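S-adenosyl-L-methionine methyl transferase (Ruegeria pomeroyi DSS-3, PDB 3IHT) binds S-adenosylmethionine in a Rossmann-like fold and probably transfers its methyl group to an acceptor substrate. Local coordinates at residues R53-L58 with T81-Q86; P97-R102 with E134-Q139; Q86-L89 with E94-P97. All coordinates share one frame; numbering follows the deposited sequence. Where two conformers were deposited one is given.

Interaction 1. Residues R53-L58 with T81-Q86; sequences RTYHHL and TPPEAQ. With SAM (S-adenosylmethionine), chain C.
Tyr55 reaches from the helical segment 53-58 onto the two consecutive prolines of 81-86, and its phenol end does most of the touching. Tyr55 OH lies 3.4 Å from Pro82 CA and 3.6 Å from Pro83 CD, while ring atom Tyr55 CZ packs against Pro82 CB at 3.9 Å. The ring meets the peptide between Thr81 and Pro82 obliquely. With CG anti to the backbone N (chi1 174°), the side chain leaves the helix toward the loop. No hydrogen bond joins the segments; Tyr55 OH is instead bonded to Arg59, one turn further along the same helix. The ring also rests on Ile67 and Val69 of strand 67-71, and Pro82 shares Val69. Replacing Tyr55 by alanine is likely to open a gap beside Pro82 and to leave Arg59 without its phenolic partner.

At its N-terminal end the same helix grips the cofactor. Arg53 N donates to SAM O at 3.0 Å and Thr54 N to SAM OXT at 2.9 Å. In one conformer of Thr54, SAM N donates to Thr54 OG1 at 2.9 Å; the same hydroxyl bonds Glu46, which is likely to orient it. The helix dipole probably adds to the hold on the carboxylate. Binding the methionine end at the start of the helix that follows the first strand and its glycine-rich loop is characteristic of Rossmann-like SAM-dependent methyltransferases.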
ATOM      1  N   ARG A  53      -7.998   3.025  -4.398  1.00 17.47           N
ATOM      2  CA  ARG A  53      -6.897   3.430  -5.283  1.00 17.66           C
ATOM      3  C   ARG A  53      -6.937   2.851  -6.667  1.00 17.48           C
ATOM      4  O   ARG A  53      -6.717   3.576  -7.641  1.00 17.80           O
ATOM      5  CB  ARG A  53      -5.508   3.213  -4.638  1.00 18.09           C
ATOM      6  CG  ARG A  53      -5.303   4.053  -3.374  1.00 17.22           C
ATOM      7  CD  ARG A  53      -3.865   4.055  -2.854  1.00 19.26           C
ATOM      8  NE  ARG A  53      -3.714   4.923  -1.701  1.00 18.21           N
ATOM      9  CZ  ARG A  53      -3.945   4.577  -0.434  1.00 19.16           C
ATOM     10  NH1 ARG A  53      -4.355   3.346  -0.111  1.00 21.55           N
ATOM     11  NH2 ARG A  53      -3.784   5.487   0.518  1.00 21.98           N
ATOM     12  N   THR A  54      -7.218   1.554  -6.810  1.00 16.50           N
ATOM     13  CA  THR A  54      -7.278   0.989  -8.159  0.50 15.64           C
ATOM     14  C   THR A  54      -8.528   1.493  -8.846  1.00 16.61           C
ATOM     15  O   THR A  54      -8.493   1.690 -10.048  1.00 16.68           O
ATOM     16  CB  THR A  54      -7.202  -0.578  -8.306  0.50 14.40           C
ATOM     17  OG1 THR A  54      -8.127  -1.220  -7.414  0.50  9.97           O
ATOM     18  CG2 THR A  54      -5.725  -1.093  -8.093  0.50 11.74           C
ATOM     19  N   TYR A  55      -9.617   1.688  -8.111  1.00 16.47           N
ATOM     20  CA  TYR A  55     -10.817   2.271  -8.719  1.00 16.52           C
ATOM     21  C   TYR A  55     -10.498   3.678  -9.284  1.00 15.41           C
ATOM     22  O   TYR A  55     -10.867   4.005 -10.410  1.00 15.74           O
ATOM     23  CB  TYR A  55     -11.964   2.316  -7.733  1.00 16.79           C
ATOM     24  CG  TYR A  55     -13.176   3.044  -8.308  1.00 16.42           C
ATOM     25  CD1 TYR A  55     -13.844   2.580  -9.451  1.00 16.95           C
ATOM     26  CD2 TYR A  55     -13.675   4.151  -7.661  1.00 18.77           C
ATOM     27  CE1 TYR A  55     -14.962   3.295 -10.000  1.00 15.85           C
ATOM     28  CE2 TYR A  55     -14.782   4.885  -8.172  1.00 19.20           C
ATOM     29  CZ  TYR A  55     -15.429   4.434  -9.334  1.00 17.40           C
ATOM     30  OH  TYR A  55     -16.516   5.162  -9.809  1.00 15.75           O
ATOM     31  N   HIS A  56      -9.807   4.482  -8.513  1.00 16.01           N
ATOM     32  CA  HIS A  56      -9.404   5.818  -8.940  1.00 15.87           C
ATOM     33  C   HIS A  56      -8.557   5.742 -10.203  1.00 16.62           C
ATOM     34  O   HIS A  56      -8.734   6.533 -11.130  1.00 16.19           O
ATOM     35  CB  HIS A  56      -8.623   6.510  -7.831  1.00 16.91           C
ATOM     36  CG  HIS A  56      -8.399   7.984  -8.060  1.00 16.95           C
ATOM     37  ND1 HIS A  56      -7.267   8.481  -8.667  1.00 16.28           N
ATOM     38  CD2 HIS A  56      -9.172   9.061  -7.772  1.00 19.93           C
ATOM     39  CE1 HIS A  56      -7.341   9.803  -8.729  1.00 17.61           C
ATOM     40  NE2 HIS A  56      -8.495  10.177  -8.199  1.00 16.54           N
ATOM     41  N   HIS A  57      -7.645   4.768 -10.232  1.00 16.43           N
ATOM     42  CA  HIS A  57      -6.785   4.541 -11.398  1.00 16.45           C
ATOM     43  C   HIS A  57      -7.612   4.161 -12.629  1.00 16.23           C
ATOM     44  O   HIS A  57      -7.394   4.704 -13.722  1.00 16.98           O
ATOM     45  CB  HIS A  57      -5.747   3.447 -11.094  1.00 16.57           C
ATOM     46  CG  HIS A  57      -4.566   3.492 -12.005  1.00 16.70           C
ATOM     47  ND1 HIS A  57      -3.559   4.428 -11.855  1.00 16.31           N
ATOM     48  CD2 HIS A  57      -4.252   2.761 -13.104  1.00 17.06           C
ATOM     49  CE1 HIS A  57      -2.655   4.237 -12.800  1.00 19.70           C
ATOM     50  NE2 HIS A  57      -3.059   3.247 -13.582  1.00 17.63           N
ATOM     51  N   LEU A  58      -8.570   3.253 -12.454  1.00 15.70           N
ATOM     52  CA  LEU A  58      -9.457   2.856 -13.535  1.00 16.87           C
ATOM     53  C   LEU A  58     -10.243   4.050 -14.075  1.00 17.48           C
ATOM     54  O   LEU A  58     -10.374   4.210 -15.289  1.00 17.86           O
ATOM     55  CB  LEU A  58     -10.436   1.759 -13.097  1.00 16.82           C
ATOM     56  CG  LEU A  58      -9.832   0.359 -12.838  1.00 18.07           C
ATOM     57  CD1 LEU A  58     -10.903  -0.565 -12.204  1.00 20.48           C
ATOM     58  CD2 LEU A  58      -9.288  -0.247 -14.113  1.00 18.65           C
ATOM     59  N   THR A  81     -15.005   7.248  -4.599  1.00 14.89           N
ATOM     60  CA  THR A  81     -16.249   6.630  -4.235  1.00 15.11           C
ATOM     61  C   THR A  81     -17.109   6.498  -5.488  1.00 15.51           C
ATOM     62  O   THR A  81     -17.369   7.522  -6.141  1.00 15.19           O
ATOM     63  CB  THR A  81     -16.990   7.459  -3.138  1.00 15.21           C
ATOM     64  OG1 THR A  81     -16.115   7.670  -2.027  1.00 15.08           O
ATOM     65  CG2 THR A  81     -18.279   6.782  -2.659  1.00 15.15           C
ATOM     66  N   PRO A  82     -17.574   5.281  -5.811  1.00 15.80           N
ATOM     67  CA  PRO A  82     -18.418   5.111  -6.992  1.00 16.38           C
ATOM     68  C   PRO A  82     -19.791   5.744  -6.780  1.00 16.69           C
ATOM     69  O   PRO A  82     -20.322   5.696  -5.654  1.00 16.77           O
ATOM     70  CB  PRO A  82     -18.581   3.593  -7.127  1.00 17.77           C
ATOM     71  CG  PRO A  82     -18.395   3.072  -5.747  1.00 19.49           C
ATOM     72  CD  PRO A  82     -17.322   3.990  -5.141  1.00 17.39           C
ATOM     73  N   PRO A  83     -20.349   6.343  -7.833  1.00 16.46           N
ATOM     74  CA  PRO A  83     -21.753   6.752  -7.787  1.00 17.49           C
ATOM     75  C   PRO A  83     -22.652   5.566  -7.517  1.00 16.42           C
ATOM     76  O   PRO A  83     -22.378   4.452  -8.006  1.00 15.71           O
ATOM     77  CB  PRO A  83     -22.036   7.268  -9.201  1.00 18.55           C
ATOM     78  CG  PRO A  83     -20.778   7.330  -9.889  1.00 18.90           C
ATOM     79  CD  PRO A  83     -19.749   6.541  -9.148  1.00 16.93           C
ATOM     80  N   GLU A  84     -23.729   5.814  -6.790  1.00 15.89           N
ATOM     81  CA  GLU A  84     -24.674   4.779  -6.393  1.00 16.43           C
ATOM     82  C   GLU A  84     -25.134   3.892  -7.566  1.00 16.87           C
ATOM     83  O   GLU A  84     -25.230   2.662  -7.385  1.00 16.18           O
ATOM     84  CB  GLU A  84     -25.884   5.403  -5.659  1.00 15.77           C
ATOM     85  CG  GLU A  84     -26.774   4.412  -4.978  1.00 17.82           C
ATOM     86  CD  GLU A  84     -26.121   3.793  -3.734  1.00 18.62           C
ATOM     87  OE1 GLU A  84     -25.234   4.429  -3.138  1.00 16.80           O
ATOM     88  OE2 GLU A  84     -26.475   2.640  -3.376  1.00 18.90           O
ATOM     89  N   ALA A  85     -25.346   4.488  -8.750  1.00 16.51           N
ATOM     90  CA  ALA A  85     -25.861   3.732  -9.908  1.00 16.87           C
ATOM     91  C   ALA A  85     -24.865   2.667 -10.381  1.00 16.88           C
ATOM     92  O   ALA A  85     -25.279   1.674 -10.946  1.00 16.71           O
ATOM     93  CB  ALA A  85     -26.238   4.675 -11.084  1.00 16.89           C
ATOM     94  N   GLN A  86     -23.592   2.876 -10.088  1.00 16.46           N
ATOM     95  CA  GLN A  86     -22.512   1.969 -10.476  1.00 17.77           C
ATOM     96  C   GLN A  86     -21.975   1.148  -9.319  1.00 17.05           C
ATOM     97  O   GLN A  86     -20.973   0.451  -9.470  1.00 17.89           O
ATOM     98  CB  GLN A  86     -21.405   2.723 -11.183  1.00 17.91           C
ATOM     99  CG  GLN A  86     -21.697   2.904 -12.703  1.00 21.34           C
ATOM    100  CD  GLN A  86     -22.672   3.979 -12.919  1.00 22.54           C
ATOM    101  OE1 GLN A  86     -22.474   5.087 -12.442  1.00 27.21           O
ATOM    102  NE2 GLN A  86     -23.763   3.672 -13.611  1.00 23.85           N
TER
HETATM  103  N   SAM C 200      -8.071  -2.597  -4.838  1.00 22.92           N
HETATM  104  CA  SAM C 200      -8.391  -1.690  -3.685  1.00 22.42           C
HETATM  105  C   SAM C 200      -7.554  -0.389  -3.742  1.00 22.09           C
HETATM  106  O   SAM C 200      -7.624   0.485  -2.844  1.00 20.79           O
HETATM  107  OXT SAM C 200      -6.706  -0.255  -4.656  1.00 22.28           O
HETATM  108  CB  SAM C 200      -8.261  -2.404  -2.324  1.00 22.44           C
HETATM  109  CG  SAM C 200      -9.338  -3.477  -2.043  1.00 22.24           C
HETATM  110  SD  SAM C 200      -9.219  -4.221  -0.355  1.00 17.48           S
HETATM  111  CE  SAM C 200      -7.613  -5.058  -0.551  1.00 27.12           C
HETATM  112  C5' SAM C 200     -10.430  -5.599  -0.556  1.00 26.02           C
HETATM  113  C4' SAM C 200     -11.893  -5.187  -0.632  1.00 26.28           C
HETATM  114  O4' SAM C 200     -12.663  -6.330  -1.062  1.00 26.05           O
HETATM  115  C3' SAM C 200     -12.494  -4.726   0.701  1.00 25.67           C
HETATM  116  O3' SAM C 200     -13.110  -3.442   0.599  1.00 26.14           O
HETATM  117  C2' SAM C 200     -13.485  -5.823   1.079  1.00 25.41           C
HETATM  118  O2' SAM C 200     -14.634  -5.442   1.860  1.00 23.79           O
HETATM  119  C1' SAM C 200     -13.865  -6.356  -0.293  1.00 25.64           C
HETATM  120  N9  SAM C 200     -14.420  -7.734  -0.234  1.00 26.66           N
HETATM  121  C8  SAM C 200     -13.769  -8.869   0.211  1.00 28.25           C
HETATM  122  N7  SAM C 200     -14.607  -9.930   0.089  1.00 27.36           N
HETATM  123  C5  SAM C 200     -15.787  -9.493  -0.416  1.00 26.91           C
HETATM  124  C6  SAM C 200     -16.968 -10.161  -0.743  1.00 25.59           C
HETATM  125  N6  SAM C 200     -17.117 -11.489  -0.527  1.00 22.57           N
HETATM  126  N1  SAM C 200     -17.991  -9.408  -1.292  1.00 21.32           N
HETATM  127  C2  SAM C 200     -17.899  -8.048  -1.499  1.00 23.47           C
HETATM  128  N3  SAM C 200     -16.719  -7.386  -1.154  1.00 24.37           N
HETATM  129  C4  SAM C 200     -15.686  -8.109  -0.637  1.00 25.98           C

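Interaction 2. Residues P97-R102 with E134-Q139; sequences PATLER and EPHLAQ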
ATOM      1  N   PRO A  97     -23.890 -13.641  -9.225  1.00 18.30           N
ATOM      2  CA  PRO A  97     -24.971 -14.314  -9.946  1.00 18.60           C
ATOM      3  C   PRO A  97     -26.153 -13.390 -10.260  1.00 17.73           C
ATOM      4  O   PRO A  97     -26.731 -13.460 -11.330  1.00 17.48           O
ATOM      5  CB  PRO A  97     -25.405 -15.421  -8.983  1.00 19.91           C
ATOM      6  CG  PRO A  97     -24.236 -15.699  -8.169  1.00 19.80           C
ATOM      7  CD  PRO A  97     -23.452 -14.403  -8.047  1.00 18.54           C
ATOM      8  N   ALA A  98     -26.490 -12.500  -9.344  1.00 18.82           N
ATOM      9  CA  ALA A  98     -27.572 -11.521  -9.588  1.00 18.53           C
ATOM     10  C   ALA A  98     -27.249 -10.596 -10.789  1.00 18.92           C
ATOM     11  O   ALA A  98     -28.128 -10.282 -11.645  1.00 18.89           O
ATOM     12  CB  ALA A  98     -27.845 -10.692  -8.336  1.00 18.36           C
ATOM     13  N   THR A  99     -26.000 -10.157 -10.850  1.00 17.91           N
ATOM     14  CA  THR A  99     -25.550  -9.280 -11.911  1.00 18.02           C
ATOM     15  C   THR A  99     -25.532 -10.020 -13.252  1.00 18.57           C
ATOM     16  O   THR A  99     -25.813  -9.429 -14.289  1.00 19.62           O
ATOM     17  CB  THR A  99     -24.170  -8.667 -11.573  1.00 17.66           C
ATOM     18  OG1 THR A  99     -24.294  -7.949 -10.329  1.00 18.39           O
ATOM     19  CG2 THR A  99     -23.711  -7.727 -12.693  1.00 16.94           C
ATOM     20  N   LEU A 100     -25.191 -11.309 -13.242  1.00 19.28           N
ATOM     21  CA  LEU A 100     -25.219 -12.087 -14.482  1.00 19.73           C
ATOM     22  C   LEU A 100     -26.624 -12.122 -15.097  1.00 20.86           C
ATOM     23  O   LEU A 100     -26.772 -12.045 -16.319  1.00 20.41           O
ATOM     24  CB  LEU A 100     -24.718 -13.514 -14.259  1.00 20.00           C
ATOM     25  CG  LEU A 100     -24.407 -14.320 -15.529  1.00 20.30           C
ATOM     26  CD1 LEU A 100     -23.169 -13.757 -16.324  1.00 19.40           C
ATOM     27  CD2 LEU A 100     -24.177 -15.785 -15.129  1.00 21.12           C
ATOM     28  N   GLU A 101     -27.644 -12.251 -14.253  1.00 21.51           N
ATOM     29  CA  GLU A 101     -29.037 -12.197 -14.741  1.00 22.75           C
ATOM     30  C   GLU A 101     -29.364 -10.828 -15.344  1.00 23.30           C
ATOM     31  O   GLU A 101     -30.098 -10.726 -16.331  1.00 23.94           O
ATOM     32  CB  GLU A 101     -30.014 -12.509 -13.613  1.00 23.26           C
ATOM     33  CG  GLU A 101     -29.784 -13.878 -12.965  1.00 24.22           C
ATOM     34  N   ARG A 102     -28.801  -9.784 -14.768  1.00 24.03           N
ATOM     35  CA  ARG A 102     -29.060  -8.414 -15.177  1.00 24.68           C
ATOM     36  C   ARG A 102     -28.329  -8.062 -16.494  1.00 24.54           C
ATOM     37  O   ARG A 102     -28.953  -7.550 -17.434  1.00 24.61           O
ATOM     38  CB  ARG A 102     -28.623  -7.504 -14.019  1.00 25.96           C
ATOM     39  CG  ARG A 102     -28.899  -6.032 -14.146  1.00 28.91           C
ATOM     40  CD  ARG A 102     -28.263  -5.288 -12.948  1.00 32.36           C
ATOM     41  NE  ARG A 102     -28.327  -3.841 -13.119  1.00 33.38           N
ATOM     42  CZ  ARG A 102     -27.633  -2.946 -12.410  1.00 32.90           C
ATOM     43  NH1 ARG A 102     -26.800  -3.315 -11.429  1.00 29.17           N
ATOM     44  NH2 ARG A 102     -27.788  -1.654 -12.693  1.00 34.23           N
ATOM     45  N   GLU A 134     -16.142 -16.286 -14.026  1.00 16.92           N
ATOM     46  CA  GLU A 134     -15.912 -16.725 -15.418  1.00 18.05           C
ATOM     47  C   GLU A 134     -17.071 -16.438 -16.400  1.00 17.87           C
ATOM     48  O   GLU A 134     -16.809 -15.891 -17.484  1.00 18.30           O
ATOM     49  CB  GLU A 134     -15.495 -18.204 -15.480  1.00 17.82           C
ATOM     50  CG  GLU A 134     -15.079 -18.654 -16.849  1.00 20.22           C
ATOM     51  CD  GLU A 134     -14.176 -19.900 -16.828  1.00 21.78           C
ATOM     52  OE1 GLU A 134     -14.008 -20.532 -15.748  1.00 20.35           O
ATOM     53  OE2 GLU A 134     -13.641 -20.241 -17.901  1.00 25.17           O
ATOM     54  N   PRO A 135     -18.334 -16.721 -16.022  1.00 18.38           N
ATOM     55  CA  PRO A 135     -19.438 -16.490 -16.963  1.00 19.20           C
ATOM     56  C   PRO A 135     -19.712 -15.022 -17.357  1.00 18.39           C
ATOM     57  O   PRO A 135     -20.491 -14.784 -18.291  1.00 18.50           O
ATOM     58  CB  PRO A 135     -20.686 -17.073 -16.244  1.00 19.93           C
ATOM     59  CG  PRO A 135     -20.146 -17.874 -15.106  1.00 21.62           C
ATOM     60  CD  PRO A 135     -18.808 -17.309 -14.749  1.00 18.42           C
ATOM     61  N   HIS A 136     -19.076 -14.067 -16.679  1.00 17.46           N
ATOM     62  CA  HIS A 136     -19.328 -12.656 -16.900  1.00 16.64           C
ATOM     63  C   HIS A 136     -18.592 -12.060 -18.094  1.00 16.58           C
ATOM     64  O   HIS A 136     -18.992 -10.995 -18.575  1.00 16.87           O
ATOM     65  CB  HIS A 136     -19.013 -11.852 -15.659  1.00 16.19           C
ATOM     66  CG  HIS A 136     -19.995 -12.061 -14.545  1.00 16.49           C
ATOM     67  ND1 HIS A 136     -21.067 -11.226 -14.329  1.00 16.40           N
ATOM     68  CD2 HIS A 136     -20.106 -13.061 -13.641  1.00 16.22           C
ATOM     69  CE1 HIS A 136     -21.771 -11.680 -13.311  1.00 18.71           C
ATOM     70  NE2 HIS A 136     -21.208 -12.793 -12.873  1.00 17.76           N
ATOM     71  N   LEU A 137     -17.510 -12.706 -18.532  1.00 15.52           N
ATOM     72  CA  LEU A 137     -16.637 -12.154 -19.545  1.00 16.09           C
ATOM     73  C   LEU A 137     -17.192 -12.325 -20.976  1.00 16.47           C
ATOM     74  O   LEU A 137     -17.612 -13.426 -21.388  1.00 15.77           O
ATOM     75  CB  LEU A 137     -15.262 -12.761 -19.465  1.00 16.03           C
ATOM     76  CG  LEU A 137     -14.294 -12.327 -18.378  1.00 19.97           C
ATOM     77  CD1 LEU A 137     -12.961 -12.991 -18.691  1.00 25.40           C
ATOM     78  CD2 LEU A 137     -14.129 -10.824 -18.320  1.00 21.79           C
ATOM     79  N   ALA A 138     -17.219 -11.213 -21.703  1.00 15.95           N
ATOM     80  CA  ALA A 138     -17.425 -11.244 -23.152  1.00 17.13           C
ATOM     81  C   ALA A 138     -16.249 -11.913 -23.845  1.00 16.65           C
ATOM     82  O   ALA A 138     -15.154 -12.012 -23.303  1.00 15.81           O
ATOM     83  CB  ALA A 138     -17.631  -9.816 -23.693  1.00 16.54           C
ATOM     84  N   GLN A 139     -16.477 -12.365 -25.066  1.00 17.42           N
ATOM     85  CA  GLN A 139     -15.359 -12.827 -25.891  1.00 18.09           C
ATOM     86  C   GLN A 139     -14.350 -11.712 -26.041  1.00 18.15           C
ATOM     87  O   GLN A 139     -14.715 -10.557 -26.341  1.00 19.10           O
ATOM     88  CB  GLN A 139     -15.860 -13.315 -27.261  1.00 18.03           C
ATOM     89  CG  GLN A 139     -16.692 -14.553 -27.193  1.00 20.56           C
ATOM     90  CD  GLN A 139     -17.172 -15.027 -28.572  1.00 24.83           C
ATOM     91  OE1 GLN A 139     -16.399 -15.103 -29.529  1.00 26.74           O
ATOM     92  NE2 GLN A 139     -18.447 -15.380 -28.655  1.00 28.35           N
TER
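The imidazole of His136 carries Leu100 on one face: Leu100 CD1 sits 3.8 Å from the centroid of the His136 ring and only 8° off its normal, a CH-pi contact almost exactly over the centre. Near the ring plane, at the edge, lies Thr99 C, 4.1 Å from His136 CE1. The same CE1 corner approaches the helix backbone, with His136 CE1 3.4 Å from Leu100 N and 3.6 Å from Leu100 CB. Leu100 turns its CG anti to the backbone N (chi1 -167°), which sends its branch out from the helix over the ring. Its two methyls divide the work: besides covering the imidazole, Leu100 CD1 comes within 3.5 Å of Pro135 O, whereas Leu100 CD2 packs on Pro135 CB at 3.9 Å, the leucine running roughly perpendicular to the proline side chain. No hydrogen bond spans the contact, and the hydroxyl of Thr99 bonds back to the carbonyl of Thr95.

The contact joins helix 92-103 to the 3-10 turn 134-136, which follows helix 119-133 and leads into strand 137-138. Backbone bonds of His136 and Ala138 with Ala107 tie the turn and the short strand after it to strand 107-112, while Thr99 rests on Ile88 of strand 87-89.

Interaction 3. Residues Q86-L89 with E94-P97; sequences QLIL and ETLP
Ile88 and Thr95 are the closest backbone pair between 86-89 and 94-97, yet Ile88 CA and Thr95 CA stand 7.1 Å apart and no direct hydrogen bond links the segments. They pair a short strand with the first turn of the next helix, reached through a brief connection: the opening half of a beta-alpha-beta unit in the Rossmann-like fold. Strand 87-89 lies at one end of this chain's sheet and is bound to strand 67-71 through backbone bonds of Ile88 with Val69 and Glu71. The helical segment is kinked at Pro97, whose N has no bond to the preceding turn.

Ile88 and Thr95 turn their side chains toward one another across this gap. Ile88 CG2 meets Thr95 CB at 3.6 Å, and the two side chains pass alongside, running opposite ways. Around the threonine, methyl and hydroxyl have separate tasks. Its rotation, with OG1 between the backbone N and the carbonyl carbon (chi1 69°), points the hydroxyl at a bridging water and leaves Thr95 CG2 3.6 Å from Leu89 O, further along the strand. Both Ile88 and Thr95 also touch Phe70 of strand 67-71, which places the contact against the neighbouring strand. The side chain of Thr95 is about 6 Å from the bound SAM and close to Ile92, which binds the cofactor.

A single water completes the connection between strand and helix: it accepts a hydrogen bond from Thr95 OG1 at 2.7 Å and donates one to Ile88 O, also at 2.7 Å.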
ATOM      1  N   GLN A  86     -23.592   2.876 -10.088  1.00 16.46           N
ATOM      2  CA  GLN A  86     -22.512   1.969 -10.476  1.00 17.77           C
ATOM      3  C   GLN A  86     -21.975   1.148  -9.319  1.00 17.05           C
ATOM      4  O   GLN A  86     -20.973   0.451  -9.470  1.00 17.89           O
ATOM      5  CB  GLN A  86     -21.405   2.723 -11.183  1.00 17.91           C
ATOM      6  CG  GLN A  86     -21.697   2.904 -12.703  1.00 21.34           C
ATOM      7  CD  GLN A  86     -22.672   3.979 -12.919  1.00 22.54           C
ATOM      8  OE1 GLN A  86     -22.474   5.087 -12.442  1.00 27.21           O
ATOM      9  NE2 GLN A  86     -23.763   3.672 -13.611  1.00 23.85           N
ATOM     10  N   LEU A  87     -22.657   1.208  -8.179  1.00 16.49           N
ATOM     11  CA  LEU A  87     -22.311   0.387  -7.035  1.00 16.29           C
ATOM     12  C   LEU A  87     -23.232  -0.826  -6.986  1.00 15.63           C
ATOM     13  O   LEU A  87     -24.444  -0.688  -7.059  1.00 15.09           O
ATOM     14  CB  LEU A  87     -22.452   1.215  -5.778  1.00 16.38           C
ATOM     15  CG  LEU A  87     -22.279   0.508  -4.459  1.00 19.79           C
ATOM     16  CD1 LEU A  87     -20.835  -0.078  -4.315  1.00 20.04           C
ATOM     17  CD2 LEU A  87     -22.639   1.490  -3.311  1.00 22.23           C
ATOM     18  N   ILE A  88     -22.627  -1.998  -6.866  1.00 15.32           N
ATOM     19  CA  ILE A  88     -23.327  -3.258  -6.668  1.00 15.81           C
ATOM     20  C   ILE A  88     -22.968  -3.719  -5.279  1.00 16.01           C
ATOM     21  O   ILE A  88     -21.887  -4.307  -5.024  1.00 16.85           O
ATOM     22  CB  ILE A  88     -22.956  -4.275  -7.774  1.00 15.39           C
ATOM     23  CG1 ILE A  88     -23.430  -3.728  -9.120  1.00 17.72           C
ATOM     24  CG2 ILE A  88     -23.650  -5.674  -7.488  1.00 16.88           C
ATOM     25  CD1 ILE A  88     -22.924  -4.448 -10.370  1.00 18.28           C
ATOM     26  N   LEU A  89     -23.860  -3.420  -4.357  1.00 16.78           N
ATOM     27  CA  LEU A  89     -23.579  -3.575  -2.944  0.50 16.86           C
ATOM     28  C   LEU A  89     -23.992  -4.955  -2.442  1.00 17.04           C
ATOM     29  O   LEU A  89     -25.105  -5.428  -2.709  1.00 16.46           O
ATOM     30  CB  LEU A  89     -24.305  -2.477  -2.150  0.50 17.01           C
ATOM     31  CG  LEU A  89     -24.059  -2.440  -0.643  0.50 15.80           C
ATOM     32  CD1 LEU A  89     -22.719  -1.854  -0.332  0.50 13.42           C
ATOM     33  CD2 LEU A  89     -25.181  -1.642   0.058  0.50 16.91           C
ATOM     34  N   GLU A  94     -23.296 -13.594  -3.723  1.00 20.31           N
ATOM     35  CA  GLU A  94     -24.661 -13.419  -4.170  0.70 20.25           C
ATOM     36  C   GLU A  94     -24.793 -12.413  -5.316  1.00 19.29           C
ATOM     37  O   GLU A  94     -25.578 -12.620  -6.230  1.00 17.94           O
ATOM     38  CB  GLU A  94     -25.567 -12.962  -3.020  0.70 22.10           C
ATOM     39  CG  GLU A  94     -25.901 -14.072  -2.021  0.70 26.01           C
ATOM     40  CD  GLU A  94     -24.749 -14.354  -1.068  0.70 33.43           C
ATOM     41  OE1 GLU A  94     -24.305 -13.397  -0.370  0.70 37.97           O
ATOM     42  OE2 GLU A  94     -24.290 -15.527  -1.015  0.70 37.42           O
ATOM     43  N   THR A  95     -24.045 -11.317  -5.260  1.00 17.37           N
ATOM     44  CA  THR A  95     -24.222 -10.259  -6.253  1.00 17.54           C
ATOM     45  C   THR A  95     -23.663 -10.586  -7.646  1.00 16.75           C
ATOM     46  O   THR A  95     -24.183 -10.086  -8.628  1.00 17.47           O
ATOM     47  CB  THR A  95     -23.668  -8.896  -5.792  1.00 17.76           C
ATOM     48  OG1 THR A  95     -22.241  -8.947  -5.727  1.00 15.77           O
ATOM     49  CG2 THR A  95     -24.277  -8.456  -4.453  1.00 16.64           C
ATOM     50  N   LEU A  96     -22.640 -11.415  -7.747  1.00 16.49           N
ATOM     51  CA  LEU A  96     -22.185 -11.842  -9.076  1.00 16.66           C
ATOM     52  C   LEU A  96     -23.289 -12.604  -9.838  1.00 17.54           C
ATOM     53  O   LEU A  96     -23.636 -12.219 -10.963  1.00 17.19           O
ATOM     54  CB  LEU A  96     -20.840 -12.583  -9.039  1.00 17.19           C
ATOM     55  CG  LEU A  96     -19.602 -11.676  -8.946  1.00 17.84           C
ATOM     56  CD1 LEU A  96     -18.335 -12.449  -8.636  1.00 16.89           C
ATOM     57  CD2 LEU A  96     -19.414 -10.900 -10.295  1.00 18.13           C
ATOM     58  N   PRO A  97     -23.890 -13.641  -9.225  1.00 18.30           N
ATOM     59  CA  PRO A  97     -24.971 -14.314  -9.946  1.00 18.60           C
ATOM     60  C   PRO A  97     -26.153 -13.390 -10.260  1.00 17.73           C
ATOM     61  O   PRO A  97     -26.731 -13.460 -11.330  1.00 17.48           O
ATOM     62  CB  PRO A  97     -25.405 -15.421  -8.983  1.00 19.91           C
ATOM     63  CG  PRO A  97     -24.236 -15.699  -8.169  1.00 19.80           C
ATOM     64  CD  PRO A  97     -23.452 -14.403  -8.047  1.00 18.54           C
TER
HETATM   65  O   HOH W   1     -21.118  -6.858  -4.450  1.00 15.80           O

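All three contacts are partly buried, and none has a direct hydrogen bond between its segments. Tyr55 with Pro82, and His136 with Thr99, form the inner parts of interactions 1 and 2; Ile88 is the single buried residue of interaction 3, while Pro83, Pro135 and Leu89 lie at the exposed side. Interactions 2 and 3 both hold helix 92-103, their ranges overlapping at Pro97, and they meet where Thr99 packs on Ile88. Interaction 1 uses another helix and reaches interaction 3 through Pro82 on Leu87. The chemistry differs: tyrosine on prolines, from a helix whose start binds SAM; a leucine methyl over imidazole, more distant from it; and an isoleucine-threonine contact with a water bridge.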